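Local coordinates for CRISPR-associated protein, Cse1 family (Acidimicrobium ferrooxidans, PDB 4H3T), which probably serves as the large Cse1 subunit of the type I-E CRISPR surveillance complex Cascade, helping it recognise invading DNA, at residues R33-F36 with T41-G44; M248-G253 with R291-D296; G417-A422 with S500-Q505. The protein carries 1 engineered substitution. All blocks are in the same frame, centred on the assembly; numbering follows the deposited sequence.

Contact 1 (R33-F36 with T41-G44)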
# COMPACT_ATOMS: atom_id res chain seq x y z
N ARG A 33 17.15 5.59 16.90
CA ARG A 33 17.38 5.02 18.20
C ARG A 33 16.08 5.11 19.02
O ARG A 33 15.64 4.09 19.55
CB ARG A 33 18.57 5.71 18.91
CG ARG A 33 18.94 4.96 20.18
CD ARG A 33 18.85 5.84 21.39
NE ARG A 33 19.27 5.12 22.61
CZ ARG A 33 18.75 5.32 23.81
NH1 ARG A 33 17.76 6.20 23.97
NH2 ARG A 33 19.18 4.63 24.86
N ASP A 34 15.47 6.29 19.10
CA ASP A 34 14.22 6.48 19.85
C ASP A 34 13.03 5.76 19.25
O ASP A 34 12.18 5.30 19.99
CB ASP A 34 13.89 7.98 20.02
CG ASP A 34 14.66 8.58 21.18
OD1 ASP A 34 15.28 7.80 21.94
OD2 ASP A 34 14.67 9.82 21.32
N ILE A 35 12.97 5.58 17.96
CA ILE A 35 11.82 4.85 17.40
C ILE A 35 11.81 3.36 17.92
O ILE A 35 10.74 2.80 18.12
CB ILE A 35 11.72 5.01 15.85
CG1 ILE A 35 10.23 5.04 15.42
CG2 ILE A 35 12.52 3.99 15.13
CD1 ILE A 35 9.95 5.15 14.01
N PHE A 36 12.97 2.79 18.23
CA PHE A 36 13.07 1.44 18.78
C PHE A 36 12.90 1.47 20.29
O PHE A 36 12.10 0.74 20.83
CB PHE A 36 14.43 0.82 18.39
CG PHE A 36 14.31 0.25 17.01
CD1 PHE A 36 13.68 -0.97 16.81
CD2 PHE A 36 14.81 0.93 15.90
CE1 PHE A 36 13.55 -1.49 15.55
CE2 PHE A 36 14.62 0.43 14.62
CZ PHE A 36 14.01 -0.79 14.46
N THR A 41 5.55 2.94 23.27
CA THR A 41 4.85 4.18 23.71
C THR A 41 4.26 4.92 22.49
O THR A 41 3.59 5.94 22.64
CB THR A 41 5.81 5.12 24.48
OG1 THR A 41 6.69 5.78 23.57
CG2 THR A 41 6.61 4.43 25.57
N ILE A 42 4.56 4.42 21.29
CA ILE A 42 4.14 5.04 20.01
C ILE A 42 2.99 4.30 19.43
O ILE A 42 3.00 3.08 19.42
CB ILE A 42 5.38 5.05 19.06
CG1 ILE A 42 6.49 5.98 19.67
CG2 ILE A 42 5.03 5.45 17.66
CD1 ILE A 42 7.89 5.86 18.98
N VAL A 43 1.99 5.04 18.94
CA VAL A 43 0.84 4.49 18.22
C VAL A 43 1.31 3.99 16.87
O VAL A 43 1.07 2.84 16.48
CB VAL A 43 -0.32 5.53 18.06
CG1 VAL A 43 -1.48 4.99 17.17
CG2 VAL A 43 -0.87 5.91 19.42
N GLY A 44 2.00 4.86 16.17
CA GLY A 44 2.52 4.57 14.85
C GLY A 44 3.09 5.76 14.16
O GLY A 44 3.23 6.83 14.75
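Ile42 reaches across to Ile35 with a single methyl group, and the measured distances indicate a light apolar contact. CD1 of Ile42 lies 4.3 Å from CG1 of Ile35, the one apolar side-chain pair between residues 33-36 and 41-44. The same CD1 lies 4.3 Å from the backbone O of Ile35 and 4.4 Å from the backbone O of Asp34, near both carbonyl oxygens of the helix without a bond to either. Its position follows from the torsions of Ile42: CG1 stands anti to the carbonyl carbon (chi1 -65°), and a nearly straight chi2 of 168° then carries CD1 out to the helix. Asp34 contributes little beyond its carbonyl; its carboxylate instead faces Arg33 in a salt bridge, OD1 to NH1 at 3.6 Å. Only 71 Å² is buried in all, with Ile42 giving the most, Ile35 next and Asp34 least. Leu210 touches both isoleucines, while Val20 and Phe22 also pack on Ile42. Strand 42-45 pairs with 18-22 through a classic beta bulge, in which Val43 and Gly44 both face Arg21. Strands 27-30 and 42-45 run parallel to each other, with 18-22 antiparallel between them and helix 32-37 in the connection, the topology of a split beta-alpha-beta unit in a small three-stranded sheet.

Contact 2 (M248-G253 with R291-D296)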
# COMPACT_ATOMS: atom_id res chain seq x y z
N MSE A 248 21.03 -5.44 -12.33
CA MSE A 248 19.83 -6.19 -11.98
C MSE A 248 20.35 -7.33 -11.10
O MSE A 248 21.27 -8.01 -11.53
CB MSE A 248 19.01 -6.73 -13.14
CG MSE A 248 17.84 -7.61 -12.59
SE MSE A 248 16.70 -8.34 -13.89
CE MSE A 248 15.69 -6.72 -14.24
N ARG A 249 19.79 -7.52 -9.91
CA ARG A 249 20.26 -8.48 -8.91
C ARG A 249 19.09 -9.04 -8.13
O ARG A 249 18.15 -8.30 -7.80
CB ARG A 249 21.22 -7.71 -7.94
CG ARG A 249 21.79 -8.46 -6.81
CD ARG A 249 22.96 -7.71 -6.17
NE ARG A 249 22.59 -6.59 -5.30
CZ ARG A 249 22.08 -6.74 -4.08
NH1 ARG A 249 21.81 -7.94 -3.60
NH2 ARG A 249 21.79 -5.67 -3.34
N ALA A 250 19.21 -10.29 -7.71
CA ALA A 250 18.27 -10.93 -6.81
C ALA A 250 18.56 -10.47 -5.39
O ALA A 250 19.69 -10.59 -4.95
CB ALA A 250 18.38 -12.45 -6.90
N PRO A 251 17.57 -10.05 -4.60
CA PRO A 251 17.88 -9.69 -3.19
C PRO A 251 18.28 -10.92 -2.35
O PRO A 251 17.78 -11.99 -2.61
CB PRO A 251 16.61 -9.00 -2.69
CG PRO A 251 15.55 -9.28 -3.70
CD PRO A 251 16.16 -9.85 -4.94
N ASP A 252 19.21 -10.75 -1.39
CA ASP A 252 19.67 -11.85 -0.54
C ASP A 252 18.63 -12.24 0.50
O ASP A 252 18.69 -13.31 1.07
CB ASP A 252 20.95 -11.44 0.18
CG ASP A 252 22.12 -11.17 -0.76
OD1 ASP A 252 22.08 -11.66 -1.93
OD2 ASP A 252 23.04 -10.42 -0.35
N GLY A 253 17.76 -11.31 0.81
CA GLY A 253 16.71 -11.47 1.80
C GLY A 253 16.01 -10.15 2.04
O GLY A 253 16.22 -9.15 1.31
N ARG A 291 12.62 -9.67 -10.34
CA ARG A 291 11.21 -9.83 -9.97
C ARG A 291 10.84 -11.28 -9.61
O ARG A 291 10.03 -11.47 -8.69
CB ARG A 291 10.30 -9.28 -11.08
CG ARG A 291 10.48 -7.76 -11.25
CD ARG A 291 9.73 -7.19 -12.44
NE ARG A 291 9.74 -5.71 -12.39
CZ ARG A 291 8.97 -4.91 -13.12
NH1 ARG A 291 8.09 -5.41 -13.96
NH2 ARG A 291 9.08 -3.60 -13.01
N ARG A 292 11.54 -12.28 -10.21
CA ARG A 292 11.34 -13.69 -9.87
C ARG A 292 11.82 -13.96 -8.46
O ARG A 292 11.11 -14.58 -7.67
CB ARG A 292 12.10 -14.61 -10.85
CG ARG A 292 11.92 -16.12 -10.61
CD ARG A 292 13.21 -16.93 -10.65
NE ARG A 292 13.86 -17.07 -9.33
CZ ARG A 292 14.96 -16.44 -8.92
NH1 ARG A 292 15.59 -15.57 -9.72
NH2 ARG A 292 15.44 -16.66 -7.70
N ALA A 293 13.04 -13.48 -8.13
CA ALA A 293 13.57 -13.64 -6.78
C ALA A 293 12.75 -12.87 -5.73
O ALA A 293 12.61 -13.35 -4.62
CB ALA A 293 15.03 -13.20 -6.73
N ALA A 294 12.15 -11.69 -6.08
CA ALA A 294 11.36 -10.89 -5.12
C ALA A 294 10.17 -11.67 -4.55
O ALA A 294 9.82 -11.51 -3.38
CB ALA A 294 10.86 -9.60 -5.80
N ARG A 295 9.54 -12.50 -5.40
CA ARG A 295 8.38 -13.29 -5.01
C ARG A 295 8.74 -14.25 -3.85
O ARG A 295 7.96 -14.40 -2.91
CB ARG A 295 7.80 -13.98 -6.24
CG ARG A 295 6.85 -15.07 -5.92
CD ARG A 295 6.03 -15.45 -7.14
NE ARG A 295 5.22 -16.61 -6.81
CZ ARG A 295 5.62 -17.88 -6.80
NH1 ARG A 295 6.87 -18.20 -7.12
NH2 ARG A 295 4.77 -18.84 -6.50
N ASP A 296 9.94 -14.80 -3.87
CA ASP A 296 10.39 -15.68 -2.78
C ASP A 296 10.71 -14.92 -1.51
O ASP A 296 10.66 -15.49 -0.44
CB ASP A 296 11.64 -16.46 -3.21
CG ASP A 296 11.40 -17.49 -4.33
OD1 ASP A 296 10.23 -17.95 -4.50
OD2 ASP A 296 12.37 -17.82 -5.05
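Ala250 and Ala293 meet methyl to methyl, CB to CB at 3.4 Å, closer than carbon atoms usually pack. The tightness extends to the backbone: CA of Ala250 is 4.0 Å from CB of Ala293, and with only a methyl on each side the CA atoms of Ala250 and Ala293 come within 5.4 Å. Pro251 adds a second apolar touch, presenting one corner of its ring, CD, at 4.0 Å from CB of Ala293. That methyl therefore sits against two successive residues of the chain following strand 248-249, and Val289 and Trp260 pack further on Pro251. Toward the solvent side the fit slackens. NH1 of Arg292 remains 5.0 Å from CB of Ala250, and Arg291 directs its CB away, its guanidinium engaging Trp199 in a cation-pi contact and a glycerol probably left from crystallisation. The two segments bury 142 Å² in total, most of it from Ala293, Pro251 and Ala250. No hydrogen bond or salt bridge joins 248-253 to 291-296, so the chemistry of this interface is consistent with van der Waals packing and burial of small apolar groups, with the charged side chains kept to its margin.

Contact 3 (G417-A422 with S500-Q505)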
# COMPACT_ATOMS: atom_id res chain seq x y z
N GLY A 417 -29.05 0.55 -11.15
CA GLY A 417 -28.86 1.06 -12.49
C GLY A 417 -30.19 1.23 -13.23
O GLY A 417 -30.31 2.12 -14.04
N TYR A 418 -31.19 0.35 -13.00
CA TYR A 418 -32.50 0.43 -13.66
C TYR A 418 -33.23 1.71 -13.25
O TYR A 418 -33.94 2.26 -14.03
CB TYR A 418 -33.32 -0.78 -13.27
CG TYR A 418 -32.71 -2.04 -13.78
CD1 TYR A 418 -32.62 -2.27 -15.15
CD2 TYR A 418 -32.21 -3.01 -12.91
CE1 TYR A 418 -32.05 -3.43 -15.64
CE2 TYR A 418 -31.63 -4.17 -13.39
CZ TYR A 418 -31.57 -4.40 -14.76
OH TYR A 418 -31.02 -5.54 -15.30
N VAL A 419 -32.99 2.22 -12.05
CA VAL A 419 -33.58 3.47 -11.58
C VAL A 419 -32.76 4.64 -12.15
O VAL A 419 -33.33 5.65 -12.56
CB VAL A 419 -33.65 3.48 -10.01
CG1 VAL A 419 -33.92 4.89 -9.47
CG2 VAL A 419 -34.70 2.50 -9.55
N ALA A 420 -31.41 4.53 -12.14
CA ALA A 420 -30.53 5.61 -12.64
C ALA A 420 -30.83 5.95 -14.11
O ALA A 420 -30.80 7.10 -14.52
CB ALA A 420 -29.08 5.19 -12.52
N GLU A 421 -31.14 4.94 -14.88
CA GLU A 421 -31.39 5.15 -16.30
C GLU A 421 -32.83 5.59 -16.63
O GLU A 421 -33.13 5.83 -17.81
CB GLU A 421 -31.05 3.86 -17.06
CG GLU A 421 -32.06 2.75 -16.91
CD GLU A 421 -31.59 1.48 -17.56
OE1 GLU A 421 -30.42 1.43 -18.00
OE2 GLU A 421 -32.40 0.53 -17.65
N ALA A 422 -33.75 5.58 -15.63
CA ALA A 422 -35.15 5.89 -15.87
C ALA A 422 -35.34 7.23 -16.57
O ALA A 422 -36.20 7.34 -17.44
CB ALA A 422 -35.94 5.90 -14.55
N SER A 500 -35.80 5.69 -4.02
CA SER A 500 -36.91 6.62 -3.78
C SER A 500 -36.54 8.06 -4.13
O SER A 500 -37.33 8.76 -4.78
CB SER A 500 -37.40 6.56 -2.34
OG SER A 500 -38.08 5.33 -2.22
N ARG A 501 -35.33 8.51 -3.76
CA ARG A 501 -34.92 9.87 -4.13
C ARG A 501 -34.87 10.06 -5.67
O ARG A 501 -35.39 11.04 -6.20
CB ARG A 501 -33.55 10.17 -3.53
CG ARG A 501 -33.09 11.58 -3.80
CD ARG A 501 -31.61 11.67 -3.52
NE ARG A 501 -30.86 11.02 -4.60
CZ ARG A 501 -29.55 10.80 -4.59
NH1 ARG A 501 -28.81 11.15 -3.55
NH2 ARG A 501 -28.97 10.22 -5.63
N GLU A 502 -34.28 9.12 -6.36
CA GLU A 502 -34.16 9.21 -7.84
C GLU A 502 -35.50 9.16 -8.55
O GLU A 502 -35.73 9.92 -9.49
CB GLU A 502 -33.25 8.06 -8.34
CG GLU A 502 -31.80 8.25 -7.94
CD GLU A 502 -31.13 9.41 -8.66
OE1 GLU A 502 -31.51 9.73 -9.81
OE2 GLU A 502 -30.25 10.04 -8.04
N LEU A 503 -36.41 8.27 -8.09
CA LEU A 503 -37.74 8.18 -8.67
C LEU A 503 -38.52 9.48 -8.46
O LEU A 503 -39.18 9.94 -9.37
CB LEU A 503 -38.53 7.01 -8.10
CG LEU A 503 -37.94 5.63 -8.40
CD1 LEU A 503 -38.54 4.55 -7.44
CD2 LEU A 503 -38.12 5.27 -9.90
N ALA A 504 -38.39 10.10 -7.31
CA ALA A 504 -39.12 11.35 -7.03
C ALA A 504 -38.63 12.53 -7.92
O ALA A 504 -39.32 13.52 -8.04
CB ALA A 504 -38.98 11.71 -5.53
N GLN A 505 -37.44 12.44 -8.51
CA GLN A 505 -36.91 13.50 -9.38
C GLN A 505 -37.34 13.35 -10.84
O GLN A 505 -37.05 14.25 -11.63
CB GLN A 505 -35.39 13.48 -9.34
CG GLN A 505 -34.81 13.87 -7.96
CD GLN A 505 -34.16 15.25 -7.98
OE1 GLN A 505 -34.75 16.24 -8.46
NE2 GLN A 505 -32.94 15.34 -7.47
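Glu502, whose CB meets Val419 across the contact, holds its carboxylate at the edge of the Arg501 guanidinium, close to that group's plane. The bond is a salt bridge from NH2 of Arg501 to OE2 of Glu502, 2.7 Å long with an N-H...O angle of 159°; OE2 lies 13° out of the guanidinium plane and accepts through its anti lone pair. NH1 of the same guanidinium has a second partner in Glu458, so Arg501 links helix 481-504 to helix 445-473. The contact proper is apolar. CG1 of Val419, anti to its backbone nitrogen (chi1 165°), approaches CB of Glu502 to 3.4 Å and stands 4.2 Å from CG of Leu503, resting on Glu502 and more loosely beside Leu503. The backbones are close here as well, with CA of Val419 6.9 Å from CA of Glu502. CB of Glu502 points at the valine, and the bend at chi2 turns the carboxylate off to Arg501. Val419 is buried, with Phe521 of helix 511-532 also packing on it, and the two segments bury 162 Å² between them. The short helix 417-420, just after helix 397-415, is thereby packed on the last turns of helix 481-504, part of the helical bundle formed by the C-terminal region that is characteristic of Cse1 proteins.

The three contacts follow one another along the chain without overlap, and none touches another. Contacts 1 and 2 are the nearer pair, with centres 30 Å apart and nearest atoms about 16 Å apart. Contact 3 lies on the opposite side of the chain's centre from both: its centre is 52 Å from that of contact 1 and 53 Å from that of contact 2, with closest atoms about 35 and 38 Å away. Contacts 1 and 2 each join a helix to chain in or beside a strand, whereas contact 3 joins helix to helix. All three do so through apolar groups, without a hydrogen bond across.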